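Local coordinates for cell envelope-related transcriptional attenuator domain-containing protein (Streptococcus agalactiae, PDB 3OKZ), which is of unknown function but belongs to the LytR/CpsA/Psr family and so probably helps attach glycopolymers to the cell wall, the part here holding the family region, at residues A[96-99]-A[100-104]; A[87-91]-A[92-96]; A[164-167]-A[168-172]; A[180-183]-A[184-188]. All blocks are in the same frame, centred on the assembly; numbering follows the deposited sequence.

From the N terminus, contact 2 comes first, where the chain turns from helix 87-90 through two glycines into helix 93-105. Contact 1 continues along that helix, which lies on strand 20-28; the two share M96, and the start of contact 1 packs back on A88 and Y89. Contact 3 follows at the end of helix 162-168, and contact 4 lies on helix 178-200. Each joins adjacent pieces of chain, so none closes a long loop; they run in series without nesting or crossing. Contacts 3 and 4 meet through M171 O and R185 NH1, tying the loop after helix 162-168 to helix 178-200. Contact 1 lies across the chain's centre from both.

Contact 1 (A[96-99]-A[100-104]); sequences MALM and TVQDL
T100 folds its hydroxyl back onto the carbonyl of M96, a selenomethionine one turn earlier in helix 93-105. The backbone T100 N reaches M96 O at 2.7 Å, tilted 30° from the carbonyl plane. Because OG1 stands beside its own backbone N (chi1 -55°), it can reach back to the oxygen that the amide already uses; this hydroxyl bond is modelled suspiciously short, and its exact length is doubtful. OG1 also lies within bonding reach of S71 O, so one hydroxyl proton faces two carbonyls, and which of them takes it is left open.

The other polar links are the regular i to i+4 bonds of an alpha helix: V101 N to A97 O, Q102 N to L98 O, and D103 N to M99 O at 3.0 Å.

The main side-chain contact is between L98 and Q102, the amide oxygen lying against the leucine. The two run at a slant to each other, and Q102 OE1 is 3.7 Å from L98 CG and equally close to L98 CD2. Q102 CG passes beside L98 O, with the chain extended beyond it, which carries the amide past the leucine to a weak hydrogen bond with V109 N. D103 OD2 is hydrogen-bonded to S71 OG.

Among its neighbours, the helix lays A97, L98 and V101 on M25 and L23 of strand 20-28, while T100 and L104 pack on I68 of strand 67-69, and M96, A97 and T100 meet helix 87-90.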
loop_
_atom_site.group_PDB
_atom_site.type_symbol
_atom_site.label_atom_id
_atom_site.label_comp_id
_atom_site.label_asym_id
_atom_site.label_seq_id
_atom_site.Cartn_x
_atom_site.Cartn_y
_atom_site.Cartn_z
HETATM N N MSE A 96 -9.821 -9.689 -3.722
HETATM C CA MSE A 96 -10.598 -9.330 -2.538
HETATM C C MSE A 96 -10.023 -8.084 -1.889
HETATM O O MSE A 96 -10.758 -7.256 -1.363
HETATM C CB MSE A 96 -10.625 -10.499 -1.541
HETATM C CG MSE A 96 -11.571 -10.311 -0.356
HETATM SE SE MSE A 96 -11.982 -12.000 0.531
HETATM C CE MSE A 96 -13.728 -12.320 -0.229
ATOM N N ALA A 97 -8.705 -7.951 -1.934
ATOM C CA ALA A 97 -8.061 -6.783 -1.369
ATOM C C ALA A 97 -8.555 -5.602 -2.180
ATOM O O ALA A 97 -8.992 -4.583 -1.634
ATOM C CB ALA A 97 -6.563 -6.901 -1.495
ATOM N N LEU A 98 -8.498 -5.739 -3.499
ATOM C CA LEU A 98 -8.944 -4.659 -4.349
ATOM C C LEU A 98 -10.400 -4.328 -4.058
ATOM O O LEU A 98 -10.729 -3.181 -3.738
ATOM C CB LEU A 98 -8.779 -5.020 -5.821
ATOM C CG LEU A 98 -9.197 -3.857 -6.725
ATOM C CD1 LEU A 98 -8.211 -2.720 -6.571
ATOM C CD2 LEU A 98 -9.265 -4.311 -8.166
HETATM N N MSE A 99 -11.269 -5.332 -4.148
HETATM C CA MSE A 99 -12.690 -5.109 -3.914
HETATM C C MSE A 99 -12.979 -4.485 -2.554
HETATM O O MSE A 99 -13.777 -3.541 -2.447
HETATM C CB MSE A 99 -13.446 -6.420 -4.072
HETATM C CG MSE A 99 -13.343 -6.986 -5.487
HETATM SE SE MSE A 99 -14.452 -8.521 -5.811
HETATM C CE MSE A 99 -15.922 -7.633 -6.702
ATOM N N THR A 100 -12.314 -5.014 -1.525
ATOM C CA THR A 100 -12.462 -4.520 -0.159
ATOM C C THR A 100 -11.990 -3.076 -0.088
ATOM O O THR A 100 -12.594 -2.253 0.596
ATOM C CB THR A 100 -11.631 -5.347 0.839
ATOM O OG1 THR A 100 -11.979 -6.731 0.717
ATOM C CG2 THR A 100 -11.903 -4.895 2.269
ATOM N N VAL A 101 -10.917 -2.763 -0.805
ATOM C CA VAL A 101 -10.391 -1.402 -0.798
ATOM C C VAL A 101 -11.279 -0.441 -1.566
ATOM O O VAL A 101 -11.440 0.721 -1.169
ATOM C CB VAL A 101 -8.958 -1.348 -1.378
ATOM C CG1 VAL A 101 -8.599 0.089 -1.773
ATOM C CG2 VAL A 101 -7.960 -1.883 -0.332
ATOM N N GLN A 102 -11.857 -0.913 -2.664
ATOM C CA GLN A 102 -12.727 -0.051 -3.439
ATOM C C GLN A 102 -13.942 0.306 -2.588
ATOM O O GLN A 102 -14.382 1.456 -2.580
ATOM C CB GLN A 102 -13.151 -0.738 -4.743
ATOM C CG GLN A 102 -12.000 -0.954 -5.725
ATOM C CD GLN A 102 -12.451 -1.369 -7.114
ATOM O OE1 GLN A 102 -11.647 -1.443 -8.037
ATOM N NE2 GLN A 102 -13.732 -1.638 -7.267
ATOM N N ASP A 103 -14.472 -0.667 -1.848
ATOM C CA ASP A 103 -15.633 -0.405 -1.003
ATOM C C ASP A 103 -15.295 0.431 0.220
ATOM O O ASP A 103 -16.158 1.130 0.757
ATOM C CB ASP A 103 -16.286 -1.707 -0.551
ATOM C CG ASP A 103 -17.062 -2.380 -1.666
ATOM O OD1 ASP A 103 -17.513 -1.657 -2.594
ATOM O OD2 ASP A 103 -17.231 -3.626 -1.601
ATOM N N LEU A 104 -14.043 0.341 0.664
ATOM C CA LEU A 104 -13.578 1.105 1.812
ATOM C C LEU A 104 -13.570 2.600 1.500
ATOM O O LEU A 104 -14.101 3.410 2.261
ATOM C CB LEU A 104 -12.162 0.670 2.194
ATOM C CG LEU A 104 -11.291 1.698 2.942
ATOM C CD1 LEU A 104 -11.903 2.040 4.301
ATOM C CD2 LEU A 104 -9.887 1.140 3.103
#

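Contact 2 (A[87-91]-A[92-96]); sequences AAYAS and GGAEM
The Y89 ring has G93 over one face: CA of G93 lies 3.7 Å from the ring centroid and 15° off the ring normal, a CH-pi contact displaced toward the rim. A94 N approaches obliquely, 3.2 Å from CD2 of Y89, and A94 CB sits farther along beside CE2. CG anti to the backbone N (chi1 -167°) sets the ring against the backbone of G93 and A94, and its hydroxyl goes on to hydrogen-bond Q114 OE1.

The carbonyl of the same tyrosine gathers the two glycine amides. The bond from G93 N to Y89 O is modelled very short and bent, so its details are doubtful; G92 N reaches Y89 O at 3.1 Å from well above the carbonyl plane, 67° out of it. Just before them, S91 OG bonds A87 O at 2.8 Å while S91 N takes the opposite face of that same carbonyl, so two donors hold A87 O as the helix ends.

On the other flank, M96 lays its side chain along A88. Its SE is 3.6 Å from A88 O and its CG is 4.0 Å from A88 CB, while S91 O stands at 3.8 Å from SE and accepts a hydrogen bond from N76 ND2.

G93 has positive phi, a conformation that favours glycine. The whole is a short glycine-containing turn connecting two helices: helix 87-90 ends, a glycine pair reverses the chain, and the chain passes into helix 93-105.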
loop_
_atom_site.group_PDB
_atom_site.type_symbol
_atom_site.label_atom_id
_atom_site.label_comp_id
_atom_site.label_asym_id
_atom_site.label_seq_id
_atom_site.Cartn_x
_atom_site.Cartn_y
_atom_site.Cartn_z
ATOM N N ALA A 87 -7.166 -9.023 6.324
ATOM C CA ALA A 87 -7.713 -10.314 5.900
ATOM C C ALA A 87 -8.273 -10.438 4.488
ATOM O O ALA A 87 -8.554 -11.550 4.044
ATOM C CB ALA A 87 -8.771 -10.775 6.898
ATOM N N ALA A 88 -8.454 -9.325 3.783
ATOM C CA ALA A 88 -8.983 -9.393 2.423
ATOM C C ALA A 88 -8.057 -10.239 1.550
ATOM O O ALA A 88 -8.455 -11.285 1.036
ATOM C CB ALA A 88 -9.120 -8.007 1.844
ATOM N N TYR A 89 -6.819 -9.786 1.388
ATOM C CA TYR A 89 -5.840 -10.518 0.585
ATOM C C TYR A 89 -5.612 -11.899 1.194
ATOM O O TYR A 89 -5.610 -12.906 0.489
ATOM C CB TYR A 89 -4.519 -9.742 0.533
ATOM C CG TYR A 89 -3.532 -10.225 -0.508
ATOM C CD1 TYR A 89 -2.746 -11.354 -0.288
ATOM C CD2 TYR A 89 -3.373 -9.540 -1.716
ATOM C CE1 TYR A 89 -1.819 -11.785 -1.249
ATOM C CE2 TYR A 89 -2.453 -9.961 -2.677
ATOM C CZ TYR A 89 -1.683 -11.080 -2.438
ATOM O OH TYR A 89 -0.779 -11.495 -3.387
ATOM N N ALA A 90 -5.432 -11.941 2.510
ATOM C CA ALA A 90 -5.210 -13.199 3.230
ATOM C C ALA A 90 -6.185 -14.318 2.845
ATOM O O ALA A 90 -5.785 -15.473 2.713
ATOM C CB ALA A 90 -5.276 -12.957 4.732
ATOM N N SER A 91 -7.457 -13.991 2.663
ATOM C CA SER A 91 -8.421 -15.019 2.301
ATOM C C SER A 91 -9.103 -14.804 0.951
ATOM O O SER A 91 -10.194 -15.318 0.712
ATOM C CB SER A 91 -9.477 -15.128 3.395
ATOM O OG SER A 91 -10.053 -13.863 3.653
ATOM N N GLY A 92 -8.463 -14.052 0.066
ATOM C CA GLY A 92 -9.055 -13.797 -1.236
ATOM C C GLY A 92 -8.056 -13.143 -2.161
ATOM O O GLY A 92 -8.362 -12.827 -3.308
ATOM N N GLY A 93 -6.852 -12.935 -1.640
ATOM C CA GLY A 93 -5.790 -12.327 -2.414
ATOM C C GLY A 93 -6.136 -11.027 -3.106
ATOM O O GLY A 93 -7.144 -10.392 -2.808
ATOM N N ALA A 94 -5.278 -10.647 -4.046
ATOM C CA ALA A 94 -5.410 -9.421 -4.824
ATOM C C ALA A 94 -6.843 -8.947 -5.072
ATOM O O ALA A 94 -7.204 -7.821 -4.706
ATOM C CB ALA A 94 -4.683 -9.588 -6.150
ATOM N N GLU A 95 -7.650 -9.802 -5.698
ATOM C CA GLU A 95 -9.040 -9.469 -6.009
ATOM C C GLU A 95 -9.878 -8.968 -4.839
ATOM O O GLU A 95 -10.572 -7.950 -4.950
ATOM C CB GLU A 95 -9.724 -10.682 -6.630
ATOM C CG GLU A 95 -11.236 -10.590 -6.724
ATOM C CD GLU A 95 -11.807 -11.691 -7.590
ATOM O OE1 GLU A 95 -11.937 -11.481 -8.819
ATOM O OE2 GLU A 95 -12.110 -12.771 -7.044
HETATM N N MSE A 96 -9.821 -9.689 -3.722
HETATM C CA MSE A 96 -10.598 -9.330 -2.538
HETATM C C MSE A 96 -10.023 -8.084 -1.889
HETATM O O MSE A 96 -10.758 -7.256 -1.363
HETATM C CB MSE A 96 -10.625 -10.499 -1.541
HETATM C CG MSE A 96 -11.571 -10.311 -0.356
HETATM SE SE MSE A 96 -11.982 -12.000 0.531
HETATM C CE MSE A 96 -13.728 -12.320 -0.229
#

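Contact 3 (A[164-167]-A[168-172]); sequences QALV and YSRMR
R170 runs alongside L166 in the same direction, the leucine methyl CD1 resting 3.7 Å from both CD and NE of R170. CD1 meets the guanidinium end obliquely. The arginine puts CG beside its own backbone N (chi1 -87°) and then runs extended from CG to NE, along the leucine and past L166 O, which is 3.6 Å from R170 CB. Its charged end goes beyond the pair: NH2 forms a salt bridge with D43.

S169 is turned back on the chain. A chi1 of 55°, between the backbone N and carbonyl carbon, brings OG to 3.1 Å from A165 O and just as far from L166 O; which carbonyl takes the proton is not settled. S169 N makes weak bonds to both of these oxygens too. Y168 heads away from the turn, but its amide gives a firm bond to Q164 O at 2.8 Å.

Farther along, V167 O receives two amides from the same face of its plane. M171 N comes at 3.2 Å with modest tilt, and R170 N at 3.3 Å from high above the plane. Such mixing of i to i+3 with i to i+4 bonds is characteristic of the C-terminal end of a helix.

Helix 162-168 is followed by the loop that leads to helix 178-200. L166 packs on M117 and V121 of helix 117-126, S169 touches L120 of that helix and V189 of helix 178-200, and Y168 and M171 both lie on I140 of strand 140-141.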
loop_
_atom_site.group_PDB
_atom_site.type_symbol
_atom_site.label_atom_id
_atom_site.label_comp_id
_atom_site.label_asym_id
_atom_site.label_seq_id
_atom_site.Cartn_x
_atom_site.Cartn_y
_atom_site.Cartn_z
ATOM N N GLN A 164 18.388 -5.082 4.041
ATOM C CA GLN A 164 18.275 -4.123 5.138
ATOM C C GLN A 164 16.999 -3.331 4.973
ATOM O O GLN A 164 16.229 -3.170 5.912
ATOM C CB GLN A 164 19.442 -3.137 5.125
ATOM C CG GLN A 164 20.811 -3.763 5.192
ATOM C CD GLN A 164 21.887 -2.720 5.363
ATOM O OE1 GLN A 164 22.236 -2.353 6.484
ATOM N NE2 GLN A 164 22.407 -2.215 4.248
ATOM N N ALA A 165 16.796 -2.820 3.767
ATOM C CA ALA A 165 15.607 -2.039 3.457
ATOM C C ALA A 165 14.336 -2.774 3.884
ATOM O O ALA A 165 13.404 -2.164 4.419
ATOM C CB ALA A 165 15.564 -1.731 1.957
ATOM N N LEU A 166 14.301 -4.083 3.648
ATOM C CA LEU A 166 13.147 -4.884 4.034
ATOM C C LEU A 166 12.963 -4.780 5.550
ATOM O O LEU A 166 11.867 -4.473 6.028
ATOM C CB LEU A 166 13.349 -6.345 3.622
ATOM C CG LEU A 166 12.306 -7.360 4.105
ATOM C CD1 LEU A 166 10.931 -6.932 3.658
ATOM C CD2 LEU A 166 12.625 -8.734 3.550
ATOM N N VAL A 167 14.045 -5.017 6.295
ATOM C CA VAL A 167 14.014 -4.949 7.755
ATOM C C VAL A 167 13.577 -3.561 8.232
ATOM O O VAL A 167 12.808 -3.437 9.190
ATOM C CB VAL A 167 15.405 -5.303 8.368
ATOM C CG1 VAL A 167 15.345 -5.234 9.900
ATOM C CG2 VAL A 167 15.824 -6.713 7.938
ATOM N N TYR A 168 14.044 -2.522 7.547
ATOM C CA TYR A 168 13.696 -1.157 7.898
ATOM C C TYR A 168 12.215 -0.847 7.723
ATOM O O TYR A 168 11.664 0.006 8.419
ATOM C CB TYR A 168 14.513 -0.192 7.052
ATOM C CG TYR A 168 14.324 1.274 7.396
ATOM C CD1 TYR A 168 14.866 1.812 8.558
ATOM C CD2 TYR A 168 13.627 2.124 6.538
ATOM C CE1 TYR A 168 14.730 3.156 8.852
ATOM C CE2 TYR A 168 13.482 3.479 6.830
ATOM C CZ TYR A 168 14.042 3.982 7.983
ATOM O OH TYR A 168 13.942 5.327 8.245
ATOM N N SER A 169 11.554 -1.526 6.797
ATOM C CA SER A 169 10.134 -1.259 6.585
ATOM C C SER A 169 9.201 -2.259 7.257
ATOM O O SER A 169 7.986 -2.195 7.074
ATOM C CB SER A 169 9.828 -1.200 5.093
ATOM O OG SER A 169 10.264 -2.381 4.459
ATOM N N ARG A 170 9.756 -3.187 8.030
ATOM C CA ARG A 170 8.919 -4.152 8.731
ATOM C C ARG A 170 8.921 -3.879 10.235
ATOM O O ARG A 170 7.938 -4.138 10.924
ATOM C CB ARG A 170 9.416 -5.573 8.479
ATOM C CG ARG A 170 8.871 -6.246 7.228
ATOM C CD ARG A 170 9.582 -7.574 7.010
ATOM N NE ARG A 170 8.810 -8.501 6.191
ATOM C CZ ARG A 170 7.603 -8.953 6.513
ATOM N NH1 ARG A 170 7.026 -8.558 7.642
ATOM N NH2 ARG A 170 6.975 -9.799 5.709
HETATM N N MSE A 171 10.037 -3.350 10.732
HETATM C CA MSE A 171 10.191 -3.058 12.154
HETATM C C MSE A 171 8.922 -2.419 12.696
HETATM O O MSE A 171 8.347 -1.521 12.083
HETATM C CB MSE A 171 11.403 -2.147 12.382
HETATM C CG MSE A 171 11.855 -2.092 13.839
HETATM SE SE MSE A 171 10.672 -1.148 15.102
HETATM C CE MSE A 171 11.552 0.577 15.100
ATOM N N ARG A 172 8.498 -2.874 13.866
ATOM C CA ARG A 172 7.270 -2.381 14.454
ATOM C C ARG A 172 7.287 -2.309 15.979
ATOM O O ARG A 172 7.044 -1.258 16.561
ATOM C CB ARG A 172 6.129 -3.298 14.000
ATOM C CG ARG A 172 4.732 -2.992 14.530
ATOM C CD ARG A 172 3.831 -4.186 14.242
ATOM N NE ARG A 172 2.420 -3.845 14.078
ATOM C CZ ARG A 172 1.641 -3.361 15.042
ATOM N NH1 ARG A 172 2.130 -3.153 16.262
ATOM N NH2 ARG A 172 0.364 -3.091 14.784
#

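Contact 4 (A[180-183]-A[184-188]); sequences YGRQ and KRQRE
R185 turns back over R182 on one face of helix 178-200, whose alpha-helical i to i+4 bonds frame the whole contact. The more closely packed, buried part is here. The R185 guanidinium lies with one face over R182 CA, which stands 3.3 Å above its plane toward the rim. A bend at chi3 (-82°) folds the group back along the helix, where its partners hold it: NH2 forms a salt bridge with D175, and NH1 hydrogen-bonds the carbonyls of Y168 and M171. Beneath it, R185 N bonds G181 O at 3.1 Å and very straight, 172° at the hydrogen.

Behind that, Q186 N takes R182 O at 3.0 Å. The aliphatic stem of Q186 rests on two carbonyls, CB 3.3 Å from Q183 O and CG 3.4 Å from R182 O. R182 runs extended past the glutamine, the two crossing at a slant.

K184 marks the looser, solvent side. Its N bonds Y180 O at 3.1 Å, but its exposed chain bends at chi2 and runs alongside R187, with NZ at the edge of that guanidinium. Y180 packs on strand 241-252, its OH hydrogen-bonded to Q260. Between the two sides, R187 N bonds Q183 O, and the side chain passes alongside that carbonyl before NH2 reaches Q245. The R187 guanidinium finally lies flat over its neighbour, with K184 CA 3.9 Å above the plane, over the centre of the group.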
loop_
_atom_site.group_PDB
_atom_site.type_symbol
_atom_site.label_atom_id
_atom_site.label_comp_id
_atom_site.label_asym_id
_atom_site.label_seq_id
_atom_site.Cartn_x
_atom_site.Cartn_y
_atom_site.Cartn_z
ATOM N N TYR A 180 2.016 2.554 12.679
ATOM C CA TYR A 180 1.999 3.856 12.016
ATOM C C TYR A 180 3.418 4.319 11.772
ATOM O O TYR A 180 3.704 4.980 10.769
ATOM C CB TYR A 180 1.204 4.867 12.850
ATOM C CG TYR A 180 -0.255 4.469 12.909
ATOM C CD1 TYR A 180 -0.966 4.221 11.731
ATOM C CD2 TYR A 180 -0.909 4.280 14.122
ATOM C CE1 TYR A 180 -2.277 3.793 11.758
ATOM C CE2 TYR A 180 -2.234 3.849 14.161
ATOM C CZ TYR A 180 -2.910 3.609 12.972
ATOM O OH TYR A 180 -4.225 3.202 12.984
ATOM N N GLY A 181 4.306 3.954 12.693
ATOM C CA GLY A 181 5.708 4.290 12.545
ATOM C C GLY A 181 6.146 3.426 11.382
ATOM O O GLY A 181 6.671 3.909 10.372
ATOM N N ARG A 182 5.876 2.132 11.519
ATOM C CA ARG A 182 6.209 1.144 10.504
ATOM C C ARG A 182 5.780 1.577 9.105
ATOM O O ARG A 182 6.469 1.291 8.122
ATOM C CB ARG A 182 5.540 -0.186 10.837
ATOM C CG ARG A 182 5.693 -1.228 9.756
ATOM C CD ARG A 182 5.062 -2.559 10.150
ATOM N NE ARG A 182 5.328 -3.566 9.128
ATOM C CZ ARG A 182 4.691 -4.726 9.027
ATOM N NH1 ARG A 182 3.737 -5.042 9.898
ATOM N NH2 ARG A 182 5.004 -5.562 8.044
ATOM N N GLN A 183 4.639 2.256 9.009
ATOM C CA GLN A 183 4.160 2.708 7.708
ATOM C C GLN A 183 4.878 3.930 7.160
ATOM O O GLN A 183 5.097 4.023 5.950
ATOM C CB GLN A 183 2.652 2.951 7.749
ATOM C CG GLN A 183 1.879 1.645 7.633
ATOM C CD GLN A 183 0.413 1.834 7.799
ATOM O OE1 GLN A 183 -0.040 2.176 8.873
ATOM N NE2 GLN A 183 -0.348 1.624 6.734
ATOM N N LYS A 184 5.258 4.864 8.032
ATOM C CA LYS A 184 5.967 6.054 7.564
ATOM C C LYS A 184 7.208 5.496 6.881
ATOM O O LYS A 184 7.524 5.836 5.750
ATOM C CB LYS A 184 6.356 6.945 8.753
ATOM C CG LYS A 184 6.476 8.430 8.442
ATOM C CD LYS A 184 5.119 9.054 8.146
ATOM C CE LYS A 184 5.248 10.517 7.699
ATOM N NZ LYS A 184 3.952 11.136 7.246
ATOM N N ARG A 185 7.891 4.592 7.566
ATOM C CA ARG A 185 9.084 3.990 7.006
ATOM C C ARG A 185 8.783 3.262 5.698
ATOM O O ARG A 185 9.576 3.304 4.763
ATOM C CB ARG A 185 9.728 3.035 8.028
ATOM C CG ARG A 185 10.703 3.709 8.981
ATOM C CD ARG A 185 11.148 2.773 10.094
ATOM N NE ARG A 185 10.153 2.723 11.162
ATOM C CZ ARG A 185 9.672 1.605 11.694
ATOM N NH1 ARG A 185 10.098 0.426 11.262
ATOM N NH2 ARG A 185 8.743 1.667 12.635
ATOM N N GLN A 186 7.640 2.592 5.629
ATOM C CA GLN A 186 7.267 1.880 4.412
ATOM C C GLN A 186 7.151 2.852 3.238
ATOM O O GLN A 186 7.607 2.557 2.131
ATOM C CB GLN A 186 5.934 1.170 4.603
ATOM C CG GLN A 186 6.044 -0.239 5.153
ATOM C CD GLN A 186 4.688 -0.918 5.258
ATOM O OE1 GLN A 186 4.595 -2.103 5.582
ATOM N NE2 GLN A 186 3.625 -0.162 4.985
ATOM N N ARG A 187 6.538 4.009 3.486
ATOM C CA ARG A 187 6.355 5.029 2.460
ATOM C C ARG A 187 7.703 5.586 2.036
ATOM O O ARG A 187 7.950 5.840 0.863
ATOM C CB ARG A 187 5.471 6.160 2.990
ATOM C CG ARG A 187 3.999 5.807 3.179
ATOM C CD ARG A 187 3.274 6.939 3.892
ATOM N NE ARG A 187 2.671 6.511 5.154
ATOM C CZ ARG A 187 2.497 7.312 6.200
ATOM N NH1 ARG A 187 2.886 8.577 6.133
ATOM N NH2 ARG A 187 1.935 6.857 7.313
ATOM N N GLU A 188 8.574 5.766 3.009
ATOM C CA GLU A 188 9.902 6.280 2.762
ATOM C C GLU A 188 10.643 5.420 1.757
ATOM O O GLU A 188 11.132 5.919 0.746
ATOM C CB GLU A 188 10.685 6.301 4.070
ATOM C CG GLU A 188 12.076 6.880 3.990
ATOM C CD GLU A 188 12.739 6.871 5.347
ATOM O OE1 GLU A 188 11.992 6.959 6.350
ATOM O OE2 GLU A 188 13.989 6.784 5.412
#